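Local coordinates for protein galactan 1,3-beta-galactosidase (Phanerochaete chrysosporium, PDB 7BYS) that probably hydrolyses beta-1,3-linked galactan from the chain end as a family 43 glycoside hydrolase that also carries a calcium-containing carbohydrate-binding module, at residues Y32-L44 against W260-W272. Numbering follows the deposited sequence.
Sequences YWFGEDKSHNSAL and WRPSLLGSSRYIW
Trp-33 drives the edge of its six-membered ring against the face of Tyr-270, Trp-33 CZ2 lying 3.7 Å from Tyr-270 CD1 in a T-shaped pair with planes at 79°. CG of Trp-33 stands anti to the backbone N (chi1 -180°), which carries the broad indole across to both aromatics; Trp-272 CZ2 meets one face of it, 3.6 Å from Trp-33 CH2. With an alanine here, Tyr-270 and Trp-272 would probably lose the partner they share, and a gap would be likely to open between the strands. Among the polar groups, Asn-41 OD1 accepts from Gly-266 N at 2.8 Å on an in-plane lone pair, and a water links the same oxygen to Ser-267 OG. Glycine suits position 266 because a CB would collide with Lys-38 O. Lys-38 NZ pairs with Glu-36 OE1 (2.8 Å), approaching from above the carboxylate plane, while its CD packs at the edge of Trp-260, whose NE1 bonds the galactose-binding Gln-242. Leu-265 CD1 fills in apolar packing against Ala-43 CB. The contact thus joins strand 30-36 in the first blade of the catalytic domain to strand 269-276 in its fifth, the closure of a GH43 five-bladed beta-propeller, with Glu-36 touching Glu-81 of strand 79-88 at the galactose site.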
loop_
_atom_site.group_PDB
_atom_site.type_symbol
_atom_site.label_atom_id
_atom_site.label_comp_id
_atom_site.label_asym_id
_atom_site.label_seq_id
_atom_site.Cartn_x
_atom_site.Cartn_y
_atom_site.Cartn_z
ATOM N N TYR A 32 -13.049 9.023 3.943
ATOM C CA TYR A 32 -12.416 9.866 2.938
ATOM C C TYR A 32 -10.996 9.368 2.735
ATOM O O TYR A 32 -10.235 9.244 3.699
ATOM C CB TYR A 32 -12.414 11.344 3.373
ATOM C CG TYR A 32 -13.804 11.908 3.474
ATOM C CD1 TYR A 32 -14.609 11.641 4.582
ATOM C CD2 TYR A 32 -14.326 12.682 2.450
ATOM C CE1 TYR A 32 -15.908 12.137 4.658
ATOM C CE2 TYR A 32 -15.622 13.181 2.525
ATOM C CZ TYR A 32 -16.398 12.898 3.624
ATOM O OH TYR A 32 -17.684 13.396 3.693
ATOM N N TRP A 33 -10.657 9.060 1.493
ATOM C CA TRP A 33 -9.319 8.630 1.113
ATOM C C TRP A 33 -8.693 9.762 0.311
ATOM O O TRP A 33 -9.167 10.088 -0.781
ATOM C CB TRP A 33 -9.437 7.331 0.313
ATOM C CG TRP A 33 -8.141 6.732 -0.164
ATOM C CD1 TRP A 33 -6.873 7.218 0.017
ATOM C CD2 TRP A 33 -8.002 5.517 -0.919
ATOM N NE1 TRP A 33 -5.960 6.375 -0.584
ATOM C CE2 TRP A 33 -6.627 5.330 -1.171
ATOM C CE3 TRP A 33 -8.916 4.579 -1.426
ATOM C CZ2 TRP A 33 -6.140 4.229 -1.886
ATOM C CZ3 TRP A 33 -8.435 3.495 -2.138
ATOM C CH2 TRP A 33 -7.061 3.326 -2.369
ATOM N N PHE A 34 -7.666 10.388 0.883
ATOM C CA PHE A 34 -6.870 11.402 0.214
ATOM C C PHE A 34 -5.568 10.777 -0.252
ATOM O O PHE A 34 -5.008 9.916 0.423
ATOM C CB PHE A 34 -6.515 12.534 1.179
ATOM C CG PHE A 34 -7.704 13.213 1.775
ATOM C CD1 PHE A 34 -8.264 12.759 2.954
ATOM C CD2 PHE A 34 -8.259 14.313 1.155
ATOM C CE1 PHE A 34 -9.375 13.386 3.508
ATOM C CE2 PHE A 34 -9.374 14.940 1.704
ATOM C CZ PHE A 34 -9.930 14.476 2.872
ATOM N N GLY A 35 -5.068 11.227 -1.394
ATOM C CA GLY A 35 -3.799 10.680 -1.826
ATOM C C GLY A 35 -3.218 11.480 -2.963
ATOM O O GLY A 35 -3.798 12.466 -3.425
ATOM N N GLU A 36 -2.044 11.037 -3.405
ATOM C CA GLU A 36 -1.360 11.653 -4.538
ATOM C C GLU A 36 -1.963 11.152 -5.847
ATOM O O GLU A 36 -2.038 9.943 -6.085
ATOM C CB GLU A 36 0.122 11.282 -4.500
ATOM C CG GLU A 36 0.794 11.566 -3.172
ATOM C CD GLU A 36 1.961 10.636 -2.903
ATOM O OE1 GLU A 36 2.389 9.913 -3.829
ATOM O OE2 GLU A 36 2.442 10.585 -1.759
ATOM N N ASP A 37 -2.363 12.085 -6.718
ATOM C CA ASP A 37 -2.805 11.726 -8.066
ATOM C C ASP A 37 -1.563 11.602 -8.937
ATOM O O ASP A 37 -0.870 12.587 -9.188
ATOM C CB ASP A 37 -3.748 12.803 -8.598
ATOM C CG ASP A 37 -4.315 12.475 -9.971
ATOM O OD1 ASP A 37 -3.779 11.594 -10.669
ATOM O OD2 ASP A 37 -5.312 13.116 -10.364
ATOM N N LYS A 38 -1.264 10.392 -9.390
ATOM C CA LYS A 38 -0.089 10.169 -10.222
ATOM C C LYS A 38 -0.484 9.698 -11.617
ATOM O O LYS A 38 0.268 8.980 -12.266
ATOM C CB LYS A 38 0.874 9.192 -9.550
ATOM C CG LYS A 38 1.431 9.731 -8.235
ATOM C CD LYS A 38 2.394 8.754 -7.559
ATOM C CE LYS A 38 3.698 9.449 -7.142
ATOM N NZ LYS A 38 3.493 10.684 -6.314
ATOM N N SER A 39 -1.652 10.128 -12.105
ATOM C CA SER A 39 -2.208 9.549 -13.327
ATOM C C SER A 39 -1.373 9.836 -14.566
ATOM O O SER A 39 -1.555 9.157 -15.581
ATOM C CB SER A 39 -3.638 10.029 -13.547
ATOM O OG SER A 39 -3.663 11.435 -13.610
ATOM N N HIS A 40 -0.477 10.817 -14.525
ATOM C CA HIS A 40 0.415 11.032 -15.658
ATOM C C HIS A 40 1.836 10.548 -15.386
ATOM O O HIS A 40 2.796 11.005 -16.020
ATOM C CB HIS A 40 0.324 12.465 -16.174
ATOM C CG HIS A 40 -1.003 12.771 -16.800
ATOM N ND1 HIS A 40 -1.716 13.921 -16.532
ATOM C CD2 HIS A 40 -1.766 12.047 -17.655
ATOM C CE1 HIS A 40 -2.851 13.901 -17.212
ATOM N NE2 HIS A 40 -2.905 12.774 -17.901
ATOM N N ASN A 41 1.971 9.592 -14.465
ATOM C CA ASN A 41 3.224 8.891 -14.207
ATOM C C ASN A 41 4.333 9.840 -13.785
ATOM O O ASN A 41 5.507 9.622 -14.091
ATOM C CB ASN A 41 3.641 8.013 -15.389
ATOM C CG ASN A 41 2.560 7.037 -15.783
ATOM O OD1 ASN A 41 2.054 6.280 -14.949
ATOM N ND2 ASN A 41 2.174 7.058 -17.052
ATOM N N SER A 42 3.961 10.901 -13.087
ATOM C CA SER A 42 4.886 11.914 -12.620
ATOM C C SER A 42 5.105 11.774 -11.119
ATOM O O SER A 42 4.214 11.350 -10.379
ATOM C CB SER A 42 4.330 13.306 -12.912
ATOM O OG SER A 42 5.189 14.316 -12.421
ATOM N N ALA A 43 6.312 12.121 -10.684
ATOM C CA ALA A 43 6.606 12.267 -9.268
ATOM C C ALA A 43 6.216 13.638 -8.743
ATOM O O ALA A 43 6.251 13.856 -7.522
ATOM C CB ALA A 43 8.100 12.029 -9.022
ATOM N N LEU A 44 5.836 14.554 -9.631
ATOM C CA LEU A 44 5.542 15.933 -9.283
ATOM C C LEU A 44 4.048 16.110 -9.049
ATOM O O LEU A 44 3.234 15.239 -9.347
ATOM C CB LEU A 44 6.026 16.862 -10.395
ATOM C CG LEU A 44 7.476 16.608 -10.814
ATOM C CD1 LEU A 44 7.881 17.499 -11.985
ATOM C CD2 LEU A 44 8.398 16.814 -9.625
ATOM N N TRP A 260 5.136 0.903 -5.019
ATOM C CA TRP A 260 5.605 1.952 -5.912
ATOM C C TRP A 260 6.212 1.333 -7.157
ATOM O O TRP A 260 7.030 0.408 -7.075
ATOM C CB TRP A 260 6.665 2.791 -5.205
ATOM C CG TRP A 260 6.148 3.529 -4.014
ATOM C CD1 TRP A 260 6.528 3.349 -2.722
ATOM C CD2 TRP A 260 5.171 4.579 -4.011
ATOM N NE1 TRP A 260 5.836 4.205 -1.904
ATOM C CE2 TRP A 260 5.005 4.982 -2.669
ATOM C CE3 TRP A 260 4.427 5.223 -5.008
ATOM C CZ2 TRP A 260 4.121 5.992 -2.294
ATOM C CZ3 TRP A 260 3.552 6.234 -4.634
ATOM C CH2 TRP A 260 3.410 6.609 -3.287
ATOM N N ARG A 261 5.830 1.856 -8.315
ATOM C CA ARG A 261 6.369 1.394 -9.591
ATOM C C ARG A 261 7.026 2.595 -10.259
ATOM O O ARG A 261 6.365 3.337 -10.998
ATOM C CB ARG A 261 5.248 0.822 -10.446
ATOM C CG ARG A 261 5.781 0.091 -11.636
ATOM C CD ARG A 261 4.688 -0.600 -12.355
ATOM N NE ARG A 261 5.227 -1.273 -13.525
ATOM C CZ ARG A 261 4.499 -2.052 -14.306
ATOM N NH1 ARG A 261 3.220 -2.238 -14.018
ATOM N NH2 ARG A 261 5.050 -2.639 -15.360
ATOM N N PRO A 262 8.323 2.835 -10.015
ATOM C CA PRO A 262 8.946 4.086 -10.498
ATOM C C PRO A 262 8.842 4.330 -11.995
ATOM O O PRO A 262 8.704 5.491 -12.400
ATOM C CB PRO A 262 10.409 3.958 -10.046
ATOM C CG PRO A 262 10.373 3.010 -8.911
ATOM C CD PRO A 262 9.243 2.044 -9.182
ATOM N N SER A 263 8.874 3.287 -12.824
ATOM C CA SER A 263 8.808 3.480 -14.270
ATOM C C SER A 263 7.388 3.680 -14.788
ATOM O O SER A 263 7.215 3.996 -15.970
ATOM C CB SER A 263 9.466 2.310 -15.004
ATOM O OG SER A 263 9.177 1.078 -14.369
ATOM N N LEU A 264 6.373 3.515 -13.943
ATOM C CA LEU A 264 4.981 3.667 -14.332
ATOM C C LEU A 264 4.215 4.031 -13.060
ATOM O O LEU A 264 3.382 3.265 -12.549
ATOM C CB LEU A 264 4.448 2.383 -14.969
ATOM C CG LEU A 264 3.216 2.517 -15.865
ATOM C CD1 LEU A 264 3.513 3.362 -17.096
ATOM C CD2 LEU A 264 2.705 1.142 -16.264
ATOM N N LEU A 265 4.505 5.232 -12.546
ATOM C CA LEU A 265 4.064 5.609 -11.202
ATOM C C LEU A 265 2.553 5.603 -11.069
ATOM O O LEU A 265 2.029 5.286 -9.994
ATOM C CB LEU A 265 4.594 6.992 -10.828
ATOM C CG LEU A 265 5.984 6.994 -10.200
ATOM C CD1 LEU A 265 6.534 8.420 -10.125
ATOM C CD2 LEU A 265 6.016 6.300 -8.832
ATOM N N GLY A 266 1.831 5.965 -12.129
ATOM C CA GLY A 266 0.386 5.968 -12.050
ATOM C C GLY A 266 -0.216 4.603 -11.899
ATOM O O GLY A 266 -1.401 4.500 -11.561
ATOM N N SER A 267 0.567 3.557 -12.136
ATOM C CA SER A 267 0.131 2.187 -11.942
ATOM C C SER A 267 0.679 1.581 -10.658
ATOM O O SER A 267 0.571 0.366 -10.459
ATOM C CB SER A 267 0.495 1.339 -13.165
ATOM O OG SER A 267 -0.211 1.810 -14.308
ATOM N N SER A 268 1.257 2.398 -9.779
ATOM C CA SER A 268 1.581 1.911 -8.444
ATOM C C SER A 268 0.311 1.390 -7.777
ATOM O O SER A 268 -0.760 1.993 -7.895
ATOM C CB SER A 268 2.190 3.032 -7.593
ATOM O OG SER A 268 3.370 3.562 -8.194
ATOM N N ARG A 269 0.428 0.251 -7.092
ATOM C CA ARG A 269 -0.735 -0.483 -6.610
ATOM C C ARG A 269 -0.956 -0.231 -5.123
ATOM O O ARG A 269 -0.111 0.342 -4.428
ATOM C CB ARG A 269 -0.608 -1.994 -6.898
ATOM C CG ARG A 269 -0.555 -2.369 -8.395
ATOM C CD ARG A 269 -1.681 -1.732 -9.207
ATOM N NE ARG A 269 -1.675 -2.200 -10.598
ATOM C CZ ARG A 269 -2.181 -1.519 -11.617
ATOM N NH1 ARG A 269 -2.735 -0.337 -11.426
ATOM N NH2 ARG A 269 -2.117 -2.030 -12.849
ATOM N N TYR A 270 -2.125 -0.650 -4.646
ATOM C CA TYR A 270 -2.530 -0.482 -3.262
ATOM C C TYR A 270 -2.509 -1.856 -2.615
ATOM O O TYR A 270 -3.211 -2.773 -3.066
ATOM C CB TYR A 270 -3.923 0.152 -3.209
ATOM C CG TYR A 270 -3.957 1.440 -4.001
ATOM C CD1 TYR A 270 -3.268 2.568 -3.563
ATOM C CD2 TYR A 270 -4.647 1.519 -5.211
ATOM C CE1 TYR A 270 -3.268 3.736 -4.295
ATOM C CE2 TYR A 270 -4.645 2.691 -5.963
ATOM C CZ TYR A 270 -3.961 3.795 -5.498
ATOM O OH TYR A 270 -3.951 4.963 -6.244
ATOM N N ILE A 271 -1.672 -2.002 -1.596
ATOM C CA ILE A 271 -1.464 -3.257 -0.901
ATOM C C ILE A 271 -2.108 -3.072 0.466
ATOM O O ILE A 271 -1.533 -2.434 1.357
ATOM C CB ILE A 271 0.030 -3.592 -0.802
ATOM C CG1 ILE A 271 0.734 -3.520 -2.183
ATOM C CG2 ILE A 271 0.227 -4.959 -0.167
ATOM C CD1 ILE A 271 0.070 -4.315 -3.297
ATOM N N TRP A 272 -3.324 -3.587 0.618
ATOM C CA TRP A 272 -4.072 -3.496 1.869
ATOM C C TRP A 272 -4.284 -4.898 2.418
ATOM O O TRP A 272 -4.796 -5.772 1.707
ATOM C CB TRP A 272 -5.450 -2.880 1.662
ATOM C CG TRP A 272 -5.505 -1.426 1.315
ATOM C CD1 TRP A 272 -4.491 -0.616 0.891
ATOM C CD2 TRP A 272 -6.682 -0.630 1.324
ATOM N NE1 TRP A 272 -4.974 0.652 0.641
ATOM C CE2 TRP A 272 -6.320 0.666 0.910
ATOM C CE3 TRP A 272 -8.015 -0.885 1.660
ATOM C CZ2 TRP A 272 -7.247 1.703 0.826
ATOM C CZ3 TRP A 272 -8.927 0.144 1.580
ATOM C CH2 TRP A 272 -8.546 1.415 1.155
HETATM O O HOH W 1 6.341 6.896 -13.817
HETATM O O HOH W 2 0.128 4.402 -15.269
#